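Local atomic coordinates of tryptophan decarboxylase 1 (Oryza sativa subsp. japonica, PDB entry 6KHO), a protein that decarboxylates L-tryptophan to tryptamine and 5-hydroxy-L-tryptophan to serotonin with pyridoxal 5'-phosphate as cofactor, and works as a homodimer. Residues His203-Tyr208 / Gly260-Val266; Leu249-Gln254 / Val287-Phe291; Glu451-Asp455 / Gly479-Val483; Glu310-His314 / Arg431-Leu435; Val281-Asp286 / Asp316-Val321. One frame throughout, in Å; residues are numbered along the deposited sequence.

Contact 1 (His203-Tyr208 / Gly260-Val266)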
# COMPACT_ATOMS: atom_id res chain seq x y z
N HIS A 203 -22.00 -0.26 18.88
CA HIS A 203 -21.44 -0.50 20.20
C HIS A 203 -21.87 -1.84 20.80
O HIS A 203 -21.40 -2.20 21.89
CB HIS A 203 -21.81 0.64 21.15
CG HIS A 203 -23.21 0.55 21.66
ND1 HIS A 203 -24.31 0.81 20.87
CD2 HIS A 203 -23.70 0.23 22.88
CE1 HIS A 203 -25.42 0.64 21.58
NE2 HIS A 203 -25.07 0.29 22.80
N ARG A 204 -22.71 -2.61 20.12
CA ARG A 204 -23.09 -3.93 20.59
C ARG A 204 -22.35 -5.06 19.89
O ARG A 204 -22.51 -6.22 20.29
CB ARG A 204 -24.60 -4.13 20.42
CG ARG A 204 -25.43 -3.29 21.39
CD ARG A 204 -26.87 -3.80 21.50
NE ARG A 204 -27.48 -4.05 20.19
CZ ARG A 204 -27.81 -5.26 19.72
NH1 ARG A 204 -27.60 -6.35 20.45
NH2 ARG A 204 -28.37 -5.38 18.52
N LEU A 205 -21.53 -4.78 18.88
CA LEU A 205 -20.77 -5.82 18.19
C LEU A 205 -19.51 -6.18 18.98
O LEU A 205 -18.83 -5.31 19.51
CB LEU A 205 -20.38 -5.36 16.77
CG LEU A 205 -21.48 -4.85 15.84
CD1 LEU A 205 -20.97 -4.74 14.40
CD2 LEU A 205 -22.72 -5.75 15.89
N ALA A 206 -19.19 -7.46 19.01
CA ALA A 206 -18.00 -7.93 19.69
C ALA A 206 -17.12 -8.73 18.75
O ALA A 206 -17.62 -9.41 17.84
CB ALA A 206 -18.35 -8.79 20.91
N VAL A 207 -15.80 -8.66 18.98
CA VAL A 207 -14.81 -9.39 18.18
C VAL A 207 -13.81 -10.06 19.12
O VAL A 207 -13.63 -9.64 20.27
CB VAL A 207 -14.07 -8.47 17.18
CG1 VAL A 207 -15.06 -7.74 16.29
CG2 VAL A 207 -13.18 -7.47 17.89
N TYR A 208 -13.17 -11.12 18.61
CA TYR A 208 -12.41 -12.06 19.43
C TYR A 208 -11.10 -12.45 18.76
O TYR A 208 -11.06 -12.75 17.57
CB TYR A 208 -13.22 -13.35 19.69
CG TYR A 208 -14.60 -13.05 20.20
CD1 TYR A 208 -15.62 -12.70 19.32
CD2 TYR A 208 -14.89 -13.08 21.57
CE1 TYR A 208 -16.88 -12.39 19.77
CE2 TYR A 208 -16.17 -12.77 22.03
CZ TYR A 208 -17.15 -12.43 21.12
OH TYR A 208 -18.42 -12.13 21.54
N GLY A 260 -26.61 -9.80 25.36
CA GLY A 260 -27.18 -8.96 24.33
C GLY A 260 -26.19 -8.40 23.33
O GLY A 260 -26.59 -7.58 22.49
N LEU A 261 -24.92 -8.78 23.39
CA LEU A 261 -23.97 -8.35 22.37
C LEU A 261 -24.04 -9.28 21.16
O LEU A 261 -24.55 -10.40 21.24
CB LEU A 261 -22.55 -8.33 22.93
CG LEU A 261 -22.33 -7.45 24.16
CD1 LEU A 261 -20.91 -7.61 24.69
CD2 LEU A 261 -22.62 -5.99 23.81
N VAL A 262 -23.49 -8.81 20.04
CA VAL A 262 -23.49 -9.58 18.80
C VAL A 262 -22.07 -10.03 18.46
O VAL A 262 -21.26 -9.21 17.99
CB VAL A 262 -24.08 -8.77 17.64
CG1 VAL A 262 -24.13 -9.62 16.37
CG2 VAL A 262 -25.45 -8.21 18.00
N PRO A 263 -21.72 -11.30 18.69
CA PRO A 263 -20.40 -11.79 18.27
C PRO A 263 -20.29 -11.75 16.76
O PRO A 263 -21.13 -12.29 16.04
CB PRO A 263 -20.36 -13.23 18.80
CG PRO A 263 -21.44 -13.27 19.86
CD PRO A 263 -22.50 -12.34 19.39
N THR A 264 -19.24 -11.09 16.28
CA THR A 264 -19.18 -10.63 14.90
C THR A 264 -18.04 -11.23 14.10
O THR A 264 -18.22 -11.49 12.90
CB THR A 264 -19.10 -9.09 14.88
OG1 THR A 264 -20.33 -8.54 15.38
CG2 THR A 264 -18.83 -8.55 13.47
N TYR A 265 -16.89 -11.51 14.72
CA TYR A 265 -15.67 -11.79 13.97
C TYR A 265 -14.66 -12.42 14.92
O TYR A 265 -14.50 -11.95 16.05
CB TYR A 265 -15.13 -10.49 13.37
CG TYR A 265 -13.89 -10.56 12.47
CD1 TYR A 265 -12.63 -10.84 12.99
CD2 TYR A 265 -13.98 -10.24 11.12
CE1 TYR A 265 -11.49 -10.85 12.15
CE2 TYR A 265 -12.87 -10.24 10.28
CZ TYR A 265 -11.63 -10.55 10.79
OH TYR A 265 -10.53 -10.50 9.95
N VAL A 266 -14.00 -13.48 14.46
CA VAL A 266 -12.92 -14.14 15.20
C VAL A 266 -11.68 -14.19 14.31
O VAL A 266 -11.76 -14.57 13.14
CB VAL A 266 -13.32 -15.57 15.62
CG1 VAL A 266 -12.19 -16.23 16.38
CG2 VAL A 266 -14.62 -15.58 16.46

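Contact 2 (Leu249-Gln254 / Val287-Phe291)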
# COMPACT_ATOMS: atom_id res chain seq x y z
N LEU A 249 -12.72 -19.71 23.94
CA LEU A 249 -13.38 -18.85 22.96
C LEU A 249 -14.90 -18.99 23.05
O LEU A 249 -15.63 -17.99 23.04
CB LEU A 249 -12.88 -19.19 21.56
CG LEU A 249 -13.66 -18.54 20.42
CD1 LEU A 249 -13.47 -17.03 20.42
CD2 LEU A 249 -13.26 -19.14 19.07
N LEU A 250 -15.39 -20.23 23.14
CA LEU A 250 -16.84 -20.46 23.21
C LEU A 250 -17.44 -19.81 24.46
O LEU A 250 -18.52 -19.21 24.40
CB LEU A 250 -17.13 -21.96 23.19
CG LEU A 250 -18.59 -22.42 23.37
CD1 LEU A 250 -19.55 -21.63 22.50
CD2 LEU A 250 -18.70 -23.90 23.06
N GLU A 251 -16.74 -19.89 25.59
CA GLU A 251 -17.27 -19.28 26.80
C GLU A 251 -17.35 -17.76 26.66
O GLU A 251 -18.36 -17.15 27.04
CB GLU A 251 -16.40 -19.69 27.99
CG GLU A 251 -16.59 -18.85 29.21
CD GLU A 251 -15.46 -19.05 30.21
OE1 GLU A 251 -15.60 -18.59 31.37
OE2 GLU A 251 -14.43 -19.65 29.82
N ALA A 252 -16.32 -17.14 26.08
CA ALA A 252 -16.35 -15.69 25.89
C ALA A 252 -17.47 -15.26 24.95
O ALA A 252 -18.18 -14.28 25.21
CB ALA A 252 -15.00 -15.20 25.35
N MET A 253 -17.63 -15.97 23.83
CA MET A 253 -18.64 -15.59 22.85
C MET A 253 -20.05 -15.84 23.38
O MET A 253 -20.96 -15.03 23.14
CB MET A 253 -18.43 -16.35 21.54
CG MET A 253 -17.12 -16.03 20.81
SD MET A 253 -17.26 -16.49 19.07
CE MET A 253 -16.67 -18.07 19.11
N GLN A 254 -20.25 -16.96 24.07
CA GLN A 254 -21.55 -17.26 24.67
C GLN A 254 -21.93 -16.21 25.71
O GLN A 254 -23.06 -15.71 25.73
CB GLN A 254 -21.54 -18.67 25.28
CG GLN A 254 -22.93 -19.21 25.67
CD GLN A 254 -23.91 -19.21 24.51
OE1 GLN A 254 -24.73 -18.30 24.39
NE2 GLN A 254 -23.82 -20.22 23.66
N VAL A 287 -16.76 -23.32 16.63
CA VAL A 287 -17.26 -22.49 17.72
C VAL A 287 -17.93 -21.24 17.17
O VAL A 287 -19.05 -20.88 17.57
CB VAL A 287 -16.12 -22.16 18.70
CG1 VAL A 287 -16.60 -21.21 19.73
CG2 VAL A 287 -15.64 -23.43 19.40
N ALA A 288 -17.27 -20.57 16.22
CA ALA A 288 -17.82 -19.32 15.71
C ALA A 288 -19.10 -19.54 14.92
O ALA A 288 -19.94 -18.64 14.84
CB ALA A 288 -16.77 -18.61 14.84
N ALA A 289 -19.26 -20.73 14.33
CA ALA A 289 -20.46 -21.00 13.56
C ALA A 289 -21.72 -21.03 14.43
O ALA A 289 -22.81 -20.78 13.93
CB ALA A 289 -20.31 -22.32 12.81
N ARG A 290 -21.57 -21.30 15.73
CA ARG A 290 -22.71 -21.22 16.64
C ARG A 290 -23.30 -19.82 16.68
O ARG A 290 -24.47 -19.66 17.04
CB ARG A 290 -22.30 -21.65 18.05
CG ARG A 290 -21.66 -23.03 18.14
CD ARG A 290 -21.90 -23.67 19.50
NE ARG A 290 -21.73 -25.12 19.45
CZ ARG A 290 -22.72 -26.00 19.54
NH1 ARG A 290 -23.97 -25.57 19.69
NH2 ARG A 290 -22.47 -27.30 19.48
N PHE A 291 -22.50 -18.81 16.33
CA PHE A 291 -22.94 -17.42 16.38
C PHE A 291 -22.99 -16.76 15.01
O PHE A 291 -23.33 -15.58 14.92
CB PHE A 291 -22.02 -16.63 17.31
CG PHE A 291 -21.83 -17.30 18.64
CD1 PHE A 291 -22.70 -17.06 19.68
CD2 PHE A 291 -20.80 -18.21 18.82
CE1 PHE A 291 -22.54 -17.71 20.90
CE2 PHE A 291 -20.63 -18.86 20.02
CZ PHE A 291 -21.50 -18.61 21.07

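Contact 3 (Glu451-Asp455 / Gly479-Val483)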
# COMPACT_ATOMS: atom_id res chain seq x y z
N GLU A 451 14.74 -16.49 38.73
CA GLU A 451 14.26 -16.29 37.37
C GLU A 451 14.17 -14.81 37.01
O GLU A 451 14.25 -14.46 35.83
CB GLU A 451 12.91 -16.98 37.20
CG GLU A 451 13.05 -18.48 37.07
CD GLU A 451 12.31 -19.03 35.89
OE1 GLU A 451 11.39 -18.35 35.41
OE2 GLU A 451 12.68 -20.12 35.42
N GLU A 452 14.03 -13.93 38.01
CA GLU A 452 14.16 -12.50 37.74
C GLU A 452 15.59 -12.14 37.36
O GLU A 452 15.81 -11.24 36.54
CB GLU A 452 13.72 -11.68 38.96
CG GLU A 452 12.27 -11.91 39.40
CD GLU A 452 12.11 -13.07 40.37
OE1 GLU A 452 11.11 -13.06 41.12
OE2 GLU A 452 12.96 -13.99 40.38
N ASP A 453 16.56 -12.82 37.96
CA ASP A 453 17.95 -12.66 37.54
C ASP A 453 18.15 -13.14 36.11
O ASP A 453 18.72 -12.43 35.27
CB ASP A 453 18.88 -13.41 38.49
CG ASP A 453 18.99 -12.75 39.86
OD1 ASP A 453 18.62 -11.56 40.01
OD2 ASP A 453 19.46 -13.43 40.80
N ALA A 454 17.69 -14.37 35.82
CA ALA A 454 17.80 -14.92 34.47
C ALA A 454 17.16 -14.00 33.44
O ALA A 454 17.63 -13.93 32.29
CB ALA A 454 17.18 -16.31 34.42
N ASP A 455 16.10 -13.29 33.81
CA ASP A 455 15.53 -12.29 32.92
C ASP A 455 16.57 -11.25 32.54
O ASP A 455 16.78 -10.98 31.36
CB ASP A 455 14.31 -11.63 33.58
CG ASP A 455 13.05 -12.48 33.48
OD1 ASP A 455 13.13 -13.63 32.99
OD2 ASP A 455 11.97 -11.99 33.90
N GLY A 479 4.88 -16.32 28.72
CA GLY A 479 4.52 -16.72 30.07
C GLY A 479 5.29 -15.95 31.12
O GLY A 479 5.97 -16.55 31.97
N GLY A 480 5.22 -14.63 31.05
CA GLY A 480 5.86 -13.75 32.01
C GLY A 480 7.37 -13.78 32.02
O GLY A 480 7.99 -13.22 32.93
N ARG A 481 7.99 -14.40 31.02
CA ARG A 481 9.43 -14.61 30.99
C ARG A 481 10.07 -13.87 29.82
O ARG A 481 9.49 -13.78 28.73
CB ARG A 481 9.76 -16.11 30.88
CG ARG A 481 9.32 -16.89 32.09
CD ARG A 481 10.49 -17.10 33.03
NE ARG A 481 10.96 -15.87 33.68
CZ ARG A 481 10.29 -15.17 34.60
NH1 ARG A 481 9.09 -15.56 35.02
NH2 ARG A 481 10.82 -14.06 35.10
N PHE A 482 11.27 -13.33 30.06
CA PHE A 482 12.08 -12.73 29.00
C PHE A 482 12.67 -13.83 28.14
O PHE A 482 13.37 -14.71 28.64
CB PHE A 482 13.18 -11.87 29.61
CG PHE A 482 13.80 -10.89 28.65
CD1 PHE A 482 14.81 -11.29 27.79
CD2 PHE A 482 13.39 -9.56 28.63
CE1 PHE A 482 15.39 -10.39 26.91
CE2 PHE A 482 13.97 -8.66 27.76
CZ PHE A 482 14.98 -9.07 26.90
N VAL A 483 12.39 -13.77 26.83
CA VAL A 483 12.77 -14.82 25.90
C VAL A 483 13.44 -14.19 24.68
O VAL A 483 13.05 -13.11 24.23
CB VAL A 483 11.54 -15.67 25.48
CG1 VAL A 483 11.88 -16.61 24.34
CG2 VAL A 483 11.00 -16.44 26.69

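Contact 4 (Glu310-His314 / Arg431-Leu435)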
# COMPACT_ATOMS: atom_id res chain seq x y z
N GLU A 310 3.99 -31.71 4.76
CA GLU A 310 4.17 -31.96 6.19
C GLU A 310 3.73 -30.79 7.06
O GLU A 310 3.65 -30.95 8.28
CB GLU A 310 5.63 -32.31 6.47
CG GLU A 310 6.58 -31.14 6.33
CD GLU A 310 7.27 -31.09 4.97
OE1 GLU A 310 8.40 -30.54 4.91
OE2 GLU A 310 6.70 -31.60 3.98
N PHE A 311 3.46 -29.61 6.48
CA PHE A 311 2.96 -28.48 7.24
C PHE A 311 1.50 -28.16 6.94
O PHE A 311 0.88 -27.40 7.70
CB PHE A 311 3.80 -27.22 6.97
CG PHE A 311 5.24 -27.36 7.40
CD1 PHE A 311 5.57 -27.31 8.74
CD2 PHE A 311 6.24 -27.54 6.46
CE1 PHE A 311 6.89 -27.44 9.14
CE2 PHE A 311 7.56 -27.68 6.85
CZ PHE A 311 7.88 -27.63 8.20
N ARG A 312 0.93 -28.73 5.88
CA ARG A 312 -0.41 -28.36 5.45
C ARG A 312 -1.47 -28.73 6.49
O ARG A 312 -2.58 -28.19 6.45
CB ARG A 312 -0.69 -29.01 4.09
CG ARG A 312 -2.03 -28.69 3.44
CD ARG A 312 -2.42 -27.21 3.51
NE ARG A 312 -3.74 -27.03 2.92
CZ ARG A 312 -4.89 -27.37 3.51
NH1 ARG A 312 -4.88 -27.91 4.73
NH2 ARG A 312 -6.04 -27.18 2.88
N HIS A 313 -1.14 -29.59 7.46
CA HIS A 313 -2.12 -29.93 8.49
C HIS A 313 -2.45 -28.75 9.40
O HIS A 313 -3.53 -28.74 10.01
CB HIS A 313 -1.63 -31.11 9.35
CG HIS A 313 -0.41 -30.79 10.16
ND1 HIS A 313 -0.48 -30.32 11.45
CD2 HIS A 313 0.91 -30.89 9.86
CE1 HIS A 313 0.74 -30.13 11.92
NE2 HIS A 313 1.60 -30.47 10.97
N HIS A 314 -1.56 -27.76 9.50
CA HIS A 314 -1.87 -26.57 10.29
C HIS A 314 -3.04 -25.78 9.73
O HIS A 314 -3.56 -24.90 10.42
CB HIS A 314 -0.64 -25.66 10.39
CG HIS A 314 0.48 -26.25 11.19
ND1 HIS A 314 0.37 -26.53 12.54
CD2 HIS A 314 1.73 -26.62 10.83
CE1 HIS A 314 1.51 -27.03 12.97
NE2 HIS A 314 2.35 -27.10 11.96
N ARG A 431 9.16 -25.92 18.59
CA ARG A 431 9.42 -25.21 17.34
C ARG A 431 8.55 -25.81 16.24
O ARG A 431 8.69 -26.99 15.91
CB ARG A 431 10.91 -25.28 16.97
CG ARG A 431 11.27 -24.67 15.59
CD ARG A 431 12.54 -25.31 15.01
NE ARG A 431 12.41 -26.76 14.95
CZ ARG A 431 11.68 -27.42 14.05
NH1 ARG A 431 11.01 -26.75 13.12
NH2 ARG A 431 11.61 -28.74 14.10
N ASN A 432 7.65 -25.00 15.67
CA ASN A 432 6.80 -25.46 14.58
C ASN A 432 7.38 -25.15 13.20
O ASN A 432 7.16 -25.92 12.26
CB ASN A 432 5.41 -24.82 14.68
CG ASN A 432 4.62 -25.32 15.88
OD1 ASN A 432 4.55 -26.52 16.11
ND2 ASN A 432 4.05 -24.39 16.65
N PHE A 433 8.10 -24.04 13.06
CA PHE A 433 8.56 -23.60 11.75
C PHE A 433 10.04 -23.27 11.79
O PHE A 433 10.85 -24.14 12.14
CB PHE A 433 7.69 -22.44 11.28
CG PHE A 433 6.21 -22.77 11.31
CD1 PHE A 433 5.66 -23.63 10.36
CD2 PHE A 433 5.38 -22.26 12.30
CE1 PHE A 433 4.31 -23.95 10.39
CE2 PHE A 433 4.03 -22.58 12.34
CZ PHE A 433 3.49 -23.43 11.39
N ALA A 434 10.43 -22.04 11.45
CA ALA A 434 11.85 -21.69 11.40
C ALA A 434 12.24 -20.69 12.49
O ALA A 434 13.29 -20.05 12.40
CB ALA A 434 12.24 -21.15 10.02
N LEU A 435 11.41 -20.56 13.53
CA LEU A 435 11.69 -19.69 14.66
C LEU A 435 11.92 -20.54 15.90
O LEU A 435 11.12 -21.43 16.20
CB LEU A 435 10.54 -18.70 14.90
CG LEU A 435 10.51 -17.93 16.22
CD1 LEU A 435 11.48 -16.74 16.20
CD2 LEU A 435 9.10 -17.48 16.55
O HOH W 1 4.90 -27.69 12.24

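Contact 5 (Val281-Asp286 / Asp316-Val321)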
# COMPACT_ATOMS: atom_id res chain seq x y z
N VAL A 281 -7.62 -24.36 13.69
CA VAL A 281 -8.49 -23.59 12.79
C VAL A 281 -9.89 -24.19 12.73
O VAL A 281 -10.89 -23.47 12.85
CB VAL A 281 -7.86 -23.51 11.38
CG1 VAL A 281 -8.84 -22.91 10.40
CG2 VAL A 281 -6.55 -22.71 11.42
N GLY A 282 -9.98 -25.50 12.51
CA GLY A 282 -11.29 -26.13 12.42
C GLY A 282 -12.11 -25.97 13.69
O GLY A 282 -13.30 -25.62 13.64
N ALA A 283 -11.49 -26.20 14.84
CA ALA A 283 -12.23 -26.09 16.10
C ALA A 283 -12.71 -24.66 16.34
O ALA A 283 -13.79 -24.46 16.90
CB ALA A 283 -11.36 -26.56 17.26
N VAL A 284 -11.94 -23.66 15.91
CA VAL A 284 -12.36 -22.27 16.06
C VAL A 284 -13.56 -21.97 15.16
O VAL A 284 -14.51 -21.30 15.58
CB VAL A 284 -11.18 -21.32 15.76
CG1 VAL A 284 -11.66 -19.87 15.61
CG2 VAL A 284 -10.15 -21.41 16.86
N ALA A 285 -13.50 -22.42 13.91
CA ALA A 285 -14.59 -22.15 12.98
C ALA A 285 -15.89 -22.77 13.49
O ALA A 285 -16.97 -22.19 13.34
CB ALA A 285 -14.25 -22.70 11.60
N ASP A 286 -15.81 -23.97 14.06
CA ASP A 286 -17.00 -24.63 14.58
C ASP A 286 -17.60 -23.84 15.73
O ASP A 286 -18.83 -23.66 15.80
CB ASP A 286 -16.64 -26.05 15.02
CG ASP A 286 -16.27 -26.93 13.86
OD1 ASP A 286 -16.48 -26.50 12.70
OD2 ASP A 286 -15.75 -28.05 14.09
N ASP A 316 -5.81 -27.40 8.38
CA ASP A 316 -7.02 -28.21 8.38
C ASP A 316 -8.16 -27.44 9.04
O ASP A 316 -8.00 -26.82 10.09
CB ASP A 316 -6.77 -29.54 9.09
CG ASP A 316 -5.87 -30.47 8.27
OD1 ASP A 316 -5.45 -30.06 7.16
OD2 ASP A 316 -5.58 -31.59 8.73
N GLY A 317 -9.32 -27.44 8.38
CA GLY A 317 -10.45 -26.65 8.81
C GLY A 317 -10.62 -25.35 8.05
O GLY A 317 -11.67 -24.71 8.20
N VAL A 318 -9.62 -24.95 7.25
CA VAL A 318 -9.72 -23.70 6.50
C VAL A 318 -10.92 -23.73 5.56
O VAL A 318 -11.50 -22.69 5.25
CB VAL A 318 -8.40 -23.42 5.74
CG1 VAL A 318 -8.20 -24.44 4.62
CG2 VAL A 318 -8.41 -22.02 5.17
N GLU A 319 -11.34 -24.93 5.13
CA GLU A 319 -12.53 -25.03 4.30
C GLU A 319 -13.79 -24.54 5.01
O GLU A 319 -14.83 -24.37 4.35
CB GLU A 319 -12.73 -26.48 3.84
CG GLU A 319 -13.12 -27.45 4.95
CD GLU A 319 -11.92 -28.03 5.69
OE1 GLU A 319 -10.78 -27.52 5.51
OE2 GLU A 319 -12.11 -28.99 6.46
N ARG A 320 -13.74 -24.28 6.32
CA ARG A 320 -14.89 -23.80 7.06
C ARG A 320 -14.76 -22.34 7.51
O ARG A 320 -15.66 -21.86 8.20
CB ARG A 320 -15.14 -24.69 8.28
CG ARG A 320 -15.36 -26.16 7.91
CD ARG A 320 -16.18 -26.91 8.98
NE ARG A 320 -15.42 -27.14 10.20
CZ ARG A 320 -14.38 -27.98 10.30
NH1 ARG A 320 -13.97 -28.67 9.24
NH2 ARG A 320 -13.77 -28.13 11.46
N VAL A 321 -13.69 -21.64 7.15
CA VAL A 321 -13.53 -20.25 7.56
C VAL A 321 -13.97 -19.34 6.41
O VAL A 321 -14.22 -19.79 5.30
CB VAL A 321 -12.08 -19.93 8.00
CG1 VAL A 321 -11.63 -20.88 9.09
CG2 VAL A 321 -11.13 -19.97 6.81

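Contact 1 (His203-Tyr208 / Gly260-Val266)
Leu-205 to Tyr-208 and Val-262 to Val-266 are neighbouring parallel strands of the mixed seven-stranded sheet that carries the cofactor in this decarboxylase. Val-262 N gives a nearly straight bond to Arg-204 O (2.8 Å, 170°). Val-262 O is gripped twice. Ala-206 N reaches it from one face of its carbonyl plane at 2.9 Å, and Thr-264 OG1 reaches it from the opposite face, also at 2.9 Å. Ala-206 O then takes Thr-264 N at 2.8 Å. Ala-206 pairs with Pro-263 and Tyr-208 with Val-266, so Val-207 faces two residues, Thr-264 and Tyr-265, in a beta bulge. The bulge leaves the buried Tyr-265 N without a partner in the model. Tyr-208 N to Tyr-265 O (3.0 Å) resumes the pairing.

Apart from the bulge, the side chains alternate between the two sheet faces. On one, Leu-205 CD2 lies alongside Val-262 CB at 3.7 Å, near helix 175-194. On the other, facing helix 246-258, Tyr-208 has CG anti to its carbonyl carbon (chi1 -50°), which lays the ring alongside Pro-263. Its CE1 comes to 3.7 Å from Pro-263 CB, and its OH continues to a hydrogen bond with Asp-256. An alanine here has no hydroxyl, so Asp-256 would probably be left without this mate, and a gap is likely to open beside Pro-263. At the strand start Arg-204 bends at chi3 (-48°) and brings NH1 within 2.6 Å of Gly-260 O, a weak, bent bond. Gly-260 is the C-prime residue of the Schellman motif that ends helix 246-258.

Contact 2 (Leu249-Gln254 / Val287-Phe291)
The helical backbone of Leu-249 to Gln-254 and the segment Val-287 to Phe-291 come closest at Leu-250 and Val-287, whose CA atoms are 5.9 Å apart, while those of Met-253 and Phe-291 are 8.0 Å apart. No hydrogen bond crosses the contact. Val-287 CG1 points into the other helix. It touches Leu-250 CB at 3.6 Å and meets the Met-253 methyl CE at 3.2 Å, tighter than usual for carbons. Leu-249 CD2 passes the same methyl of Val-287 at 4.0 Å.

The two helices, 246-258 and 281-289, sit side by side against strand 262-269, where Val-266 touches Leu-249, Met-253 and Ala-288. Both lie on one face of the mixed sheet, and helix 281-289 connects strands 262-269 and 294-298 in a beta-alpha-beta unit.

The Phe-291 ring fills the other end of the contact. Met-253 CB lies over one of its faces in a CH-pi contact, 4.0 Å from the ring centroid. Met-253 SD sits obliquely to the same ring in a Met-aromatic contact. The bend of the methionine at chi3 (-91°) turns CE off toward Val-287 and Ala-288. Leu-250 CD1 comes in the ring plane at the edge, 3.9 Å from Phe-291 CZ. An alanine in place of Phe-291 would probably open a gap under Met-253 CB and beside Leu-250 CD1. The ring also packs on Pro-263 and Ala-257.

Contact 3 (Glu451-Asp455 / Gly479-Val483)
Asp-455 and Arg-481 form a two-pronged salt bridge, with the carboxylate and guanidinium planes only 20° apart. Arg-481 NE bonds to Asp-455 OD1 at 3.2 Å, on the syn side of the oxygen and close to the guanidinium plane. Arg-481 NH2 comes to Asp-455 OD2 at 2.7 Å, but that bond is bent and weak (121°). The arginine reaches the aspartate because its chain folds at chi2 and chi3 (69°). Asp-455 OD1 also receives a long, weak bond from Phe-482 N at 3.5 Å.

Glu-451 approaches Arg-481 differently. Its OE1 lies over a face of the guanidinium, so charge alone links them, and the exact place of that oxygen is doubtful. Arg-439, on strand 435-440, adds a second cation: it pairs with Glu-451 OE2 and with Asp-455 OD1.

The packing is slight. Phe-482 CB rests 3.9 Å from Asp-455 CG, and the Phe-482 ring turns away to stack on His-475. The contact ties the first turn of helix 451-468 to strand 481-487 in the antiparallel sheet. Arg-439 and Arg-481 come close to each other, and the two acids they share probably offset the repulsion and favour ionised carboxylates.

Contact 4 (Glu310-His314 / Arg431-Leu435)
The His-314 ring is sandwiched: Phe-433 CZ lies over one face, 3.6 Å above the plane, and His-313 CE1 lies over the opposite face, both offset toward the rim. His-314 CG stands anti to the carbonyl carbon (chi1 -68°), which turns the imidazole toward Phe-433. A water sits in the plane at the imidazole edge, 2.6 Å from His-314 NE2. The same water donates to Asn-432 O at 2.9 Å and bridges the two segments. It also lies in plane at the edge of the Phe-311 ring, where Asn-432 O approaches Phe-311 CE1 at 3.5 Å. Glu-310 CG is over one face of that ring.

Phe-433 meets both partners obliquely. Its ring is inclined at 58° to that of His-314 and at 38° to that of Phe-311. Phe-433 CE1 is 3.9 Å from Phe-311 CD1 and 3.7 Å from His-314 CD2. The three rings make one aromatic cluster, and Asn-432 CB covers part of a face of Phe-433. Arg-431 NH1 bonds to Phe-433 O at 2.8 Å, on a lone pair in the carbonyl plane. Asn-432 ND2 is held by Asn-276 O.

The side chain of Phe-433 is about 7 Å from that of Phe-104, a serotonin-binding residue. Helix 386-420 meets Phe-311 through Val-409, and helix 328-331 meets Phe-433 through Trp-331. The contact joins the loop between strands 294-298 and 323-326 to the loop between strands 425-427 and 435-440.

Contact 5 (Val281-Asp286 / Asp316-Val321)
Gly-282 and Gly-317 meet where helix 281-289, the helix of a beta-alpha-beta crossover from strand 262-269 to strand 294-298, packs on the loop leading to strand 323-326. Their CA atoms are 3.7 Å apart. A CB on either glycine would probably clash, with Arg-320 NH2 at Gly-282 and with Gly-282 CA at Gly-317. Gly-282 N makes only a long, weak bond to Asp-316 O at 3.4 Å.

Arg-320 lies across this close approach. Its chain bends at chi3 (-72°), which carries the guanidinium back over the helix. NE gives Asp-286 OD1 a bond of 2.8 Å (153°) on the syn lone pair. NH2 adds weak bonds to both carboxylate oxygens and packs on Gly-282 CA at 3.3 Å. The carboxylate and guanidinium planes are 28° apart. Arg-320 NH1 faces Glu-319 OE2 within the loop, so one cation serves two acids at the exposed rim. That arrangement probably favours the charged state of both.

Farther in, the contact is apolar. Ala-285 CB sits against Arg-320 CB at 4.0 Å. Val-297 of the central sheet touches both Val-281 and Val-321. Those two valines cross at about a right angle, with Val-281 CG1 3.7 Å from Val-321 CG1.

In the fold
Contacts 1, 2 and 5 touch one another and form a continuous block of the seven-stranded sheet and the helices packed on it. The centres of contacts 1 and 2 lie about 10 Å apart, those of contacts 2 and 5 about 13 Å. Strand 262-269 of contact 1 lies in the chain between the two helices of contact 2, and helix 281-289 serves contacts 2 and 5. Contact 4 touches contact 5, with centres about 17 Å apart, and their segments alternate along the chain. Contact 3 comes last and lies apart, its centre about 26 Å from that of contact 4. Contact 4 is one place where a loop of the four-stranded antiparallel sheet meets the decarboxylase core.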